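Side-chain contact in putative xanthine dehydrogenase YAGS fad-binding subunit (Escherichia coli, PDB 5G5G), which binds a molybdenum centre and its pterin cytosine dinucleotide, and is probably the catalytic subunit of a periplasmic aldehyde oxidase: residues C[76-81]-C[262-267]. Residues are numbered along the deposited sequence; the frame is centred on the assembly and turned at random.
Sequences GVLAVI and VKRPVK
A methyl branch of V262 reaches across to the two successive residues L78 and A79, while CD1 of L78 touches the NH1 side of the R264 guanidinium. CG1 of V262 is 3.6 Å from CB of A79 and 4.0 Å from CB of L78, so one methyl serves both partners. It sits anti to the carbonyl carbon (chi1 -58°), which sends this branch to the strand. That two consecutive strand residues can both face V262 follows from the classic beta bulge they form opposite V116: the kink, with L78 at a psi of -42°, turns both CB atoms to the same side. Alanine suits the place nearest the valine, since its single methyl is small enough to let the valine methyl come close, whereas leucine has the length to continue past V262 to the arginine. There CD1 of L78 comes within 3.7 Å of NH1 of R264, meeting the guanidinium obliquely, and the two side chains cross at about a right angle. R264 has CG anti to the backbone N (chi1 -178°) and runs extended as far as NE, carrying the charged group to a salt bridge from NH2 to E118 and a hydrogen bond from NE to the carbonyl O of N47. These partners help to fix the guanidinium, and L78 also packs on E118 and A49. The contact thus joins the edge strand 77-82, in the hammerhead domain, to the connection from helix 250-262 into strand 266-269 of the same sheet, across the intervening strands 111-117 and 49-55. With no hydrogen bond between the two segments, their direct attachment is non-directional dispersive packing, in which L78 rests against a guanidinium whose position is set largely by polar partners elsewhere.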
ATOM      1  N   GLY C  76     -27.727 -17.283  10.487  1.00 15.41           N
ATOM      2  CA  GLY C  76     -26.931 -16.572  11.471  1.00 15.00           C
ATOM      3  C   GLY C  76     -27.176 -15.039  11.539  1.00 14.85           C
ATOM      4  O   GLY C  76     -26.487 -14.328  12.290  1.00 14.69           O
ATOM      5  N   VAL C  77     -28.127 -14.519  10.738  1.00 14.91           N
ATOM      6  CA  VAL C  77     -28.291 -13.035  10.617  1.00 14.39           C
ATOM      7  C   VAL C  77     -29.121 -12.542  11.811  1.00 14.85           C
ATOM      8  O   VAL C  77     -30.124 -13.132  12.171  1.00 14.97           O
ATOM      9  CB  VAL C  77     -28.928 -12.633   9.268  1.00 14.27           C
ATOM     10  CG1 VAL C  77     -29.324 -11.160   9.255  1.00 14.31           C
ATOM     11  CG2 VAL C  77     -27.910 -12.854   8.162  1.00 13.90           C
ATOM     12  N   LEU C  78     -28.668 -11.431  12.395  1.00 15.07           N
ATOM     13  CA  LEU C  78     -29.309 -10.761  13.502  1.00 15.89           C
ATOM     14  C   LEU C  78     -30.124  -9.557  13.047  1.00 16.07           C
ATOM     15  O   LEU C  78     -31.235  -9.373  13.548  1.00 17.15           O
ATOM     16  CB  LEU C  78     -28.266 -10.245  14.518  1.00 16.66           C
ATOM     17  CG  LEU C  78     -27.374 -11.263  15.254  1.00 17.10           C
ATOM     18  CD1 LEU C  78     -26.589 -10.535  16.337  1.00 18.36           C
ATOM     19  CD2 LEU C  78     -28.255 -12.290  15.880  1.00 18.49           C
ATOM     20  N   ALA C  79     -29.612  -8.761  12.134  1.00 15.31           N
ATOM     21  CA  ALA C  79     -30.321  -7.561  11.657  1.00 16.00           C
ATOM     22  C   ALA C  79     -29.641  -7.037  10.391  1.00 15.61           C
ATOM     23  O   ALA C  79     -28.512  -7.418  10.058  1.00 14.28           O
ATOM     24  CB  ALA C  79     -30.256  -6.469  12.719  1.00 16.18           C
ATOM     25  N   VAL C  80     -30.345  -6.130   9.701  1.00 16.20           N
ATOM     26  CA  VAL C  80     -29.725  -5.396   8.603  1.00 16.51           C
ATOM     27  C   VAL C  80     -29.971  -3.907   8.845  1.00 17.14           C
ATOM     28  O   VAL C  80     -31.131  -3.494   8.952  1.00 17.82           O
ATOM     29  CB  VAL C  80     -30.332  -5.792   7.218  1.00 17.28           C
ATOM     30  CG1 VAL C  80     -29.600  -5.060   6.097  1.00 17.12           C
ATOM     31  CG2 VAL C  80     -30.259  -7.313   7.043  1.00 17.67           C
ATOM     32  N   ILE C  81     -28.899  -3.136   8.924  1.00 16.70           N
ATOM     33  CA  ILE C  81     -28.955  -1.692   9.146  1.00 17.10           C
ATOM     34  C   ILE C  81     -29.042  -0.975   7.814  1.00 16.57           C
ATOM     35  O   ILE C  81     -28.261  -1.294   6.918  1.00 16.27           O
ATOM     36  CB  ILE C  81     -27.718  -1.188   9.879  1.00 17.80           C
ATOM     37  CG1 ILE C  81     -27.436  -2.082  11.094  1.00 18.47           C
ATOM     38  CG2 ILE C  81     -27.865   0.293  10.252  1.00 18.38           C
ATOM     39  CD1 ILE C  81     -28.577  -2.358  12.008  1.00 19.20           C
ATOM     40  N   VAL C 262     -28.835  -4.224  17.768  1.00 19.02           N
ATOM     41  CA  VAL C 262     -28.867  -5.623  18.195  1.00 19.38           C
ATOM     42  C   VAL C 262     -28.551  -5.835  19.661  1.00 20.20           C
ATOM     43  O   VAL C 262     -28.640  -6.978  20.121  1.00 20.30           O
ATOM     44  CB  VAL C 262     -27.997  -6.571  17.324  1.00 18.55           C
ATOM     45  CG1 VAL C 262     -28.468  -6.484  15.879  1.00 18.94           C
ATOM     46  CG2 VAL C 262     -26.486  -6.279  17.442  1.00 17.70           C
ATOM     47  N   LYS C 263     -28.278  -4.759  20.394  1.00 20.67           N
ATOM     48  CA  LYS C 263     -28.048  -4.822  21.851  1.00 22.67           C
ATOM     49  C   LYS C 263     -26.925  -5.797  22.197  1.00 20.91           C
ATOM     50  O   LYS C 263     -27.005  -6.608  23.121  1.00 20.89           O
ATOM     51  CB  LYS C 263     -29.379  -5.115  22.576  1.00 26.18           C
ATOM     52  CG  LYS C 263     -30.341  -3.937  22.491  1.00 29.50           C
ATOM     53  CD  LYS C 263     -31.732  -4.265  23.021  1.00 35.66           C
ATOM     54  CE  LYS C 263     -32.592  -3.001  23.149  1.00 38.96           C
ATOM     55  NZ  LYS C 263     -33.854  -3.371  23.833  1.00 43.02           N
ATOM     56  N   ARG C 264     -25.872  -5.714  21.398  1.00 19.78           N
ATOM     57  CA  ARG C 264     -24.751  -6.621  21.453  1.00 19.53           C
ATOM     58  C   ARG C 264     -23.560  -5.953  20.750  1.00 18.19           C
ATOM     59  O   ARG C 264     -23.801  -5.187  19.807  1.00 17.70           O
ATOM     60  CB  ARG C 264     -25.166  -7.883  20.709  1.00 20.60           C
ATOM     61  CG  ARG C 264     -24.141  -8.930  20.705  1.00 20.87           C
ATOM     62  CD  ARG C 264     -24.833 -10.186  20.217  1.00 21.49           C
ATOM     63  NE  ARG C 264     -23.833 -11.116  19.745  1.00 21.10           N
ATOM     64  CZ  ARG C 264     -24.123 -12.282  19.237  1.00 20.69           C
ATOM     65  NH1 ARG C 264     -25.412 -12.676  19.097  1.00 20.59           N
ATOM     66  NH2 ARG C 264     -23.120 -13.055  18.868  1.00 20.82           N
ATOM     67  N   PRO C 265     -22.303  -6.217  21.177  1.00 17.30           N
ATOM     68  CA  PRO C 265     -21.178  -5.581  20.463  1.00 16.42           C
ATOM     69  C   PRO C 265     -21.102  -6.090  18.992  1.00 15.35           C
ATOM     70  O   PRO C 265     -21.499  -7.230  18.681  1.00 14.57           O
ATOM     71  CB  PRO C 265     -19.930  -6.028  21.234  1.00 16.94           C
ATOM     72  CG  PRO C 265     -20.431  -6.467  22.553  1.00 17.83           C
ATOM     73  CD  PRO C 265     -21.853  -6.943  22.373  1.00 18.47           C
ATOM     74  N   VAL C 266     -20.677  -5.198  18.118  1.00 14.16           N
ATOM     75  CA  VAL C 266     -20.549  -5.497  16.702  1.00 13.70           C
ATOM     76  C   VAL C 266     -19.224  -4.938  16.233  1.00 13.24           C
ATOM     77  O   VAL C 266     -18.869  -3.817  16.580  1.00 12.92           O
ATOM     78  CB  VAL C 266     -21.695  -4.877  15.870  1.00 13.57           C
ATOM     79  CG1 VAL C 266     -21.471  -5.113  14.365  1.00 13.55           C
ATOM     80  CG2 VAL C 266     -23.050  -5.410  16.334  1.00 13.85           C
ATOM     81  N   LYS C 267     -18.504  -5.722  15.446  1.00 13.48           N
ATOM     82  CA  LYS C 267     -17.290  -5.230  14.782  1.00 13.93           C
ATOM     83  C   LYS C 267     -17.422  -5.275  13.287  1.00 13.22           C
ATOM     84  O   LYS C 267     -18.096  -6.154  12.733  1.00 13.80           O
ATOM     85  CB  LYS C 267     -16.048  -5.953  15.260  1.00 14.14           C
ATOM     86  CG  LYS C 267     -16.027  -7.416  15.097  1.00 14.85           C
ATOM     87  CD  LYS C 267     -14.732  -7.931  15.710  1.00 15.55           C
ATOM     88  CE  LYS C 267     -14.378  -9.313  15.304  1.00 16.09           C
ATOM     89  NZ  LYS C 267     -13.037  -9.782  15.748  1.00 15.44           N
TER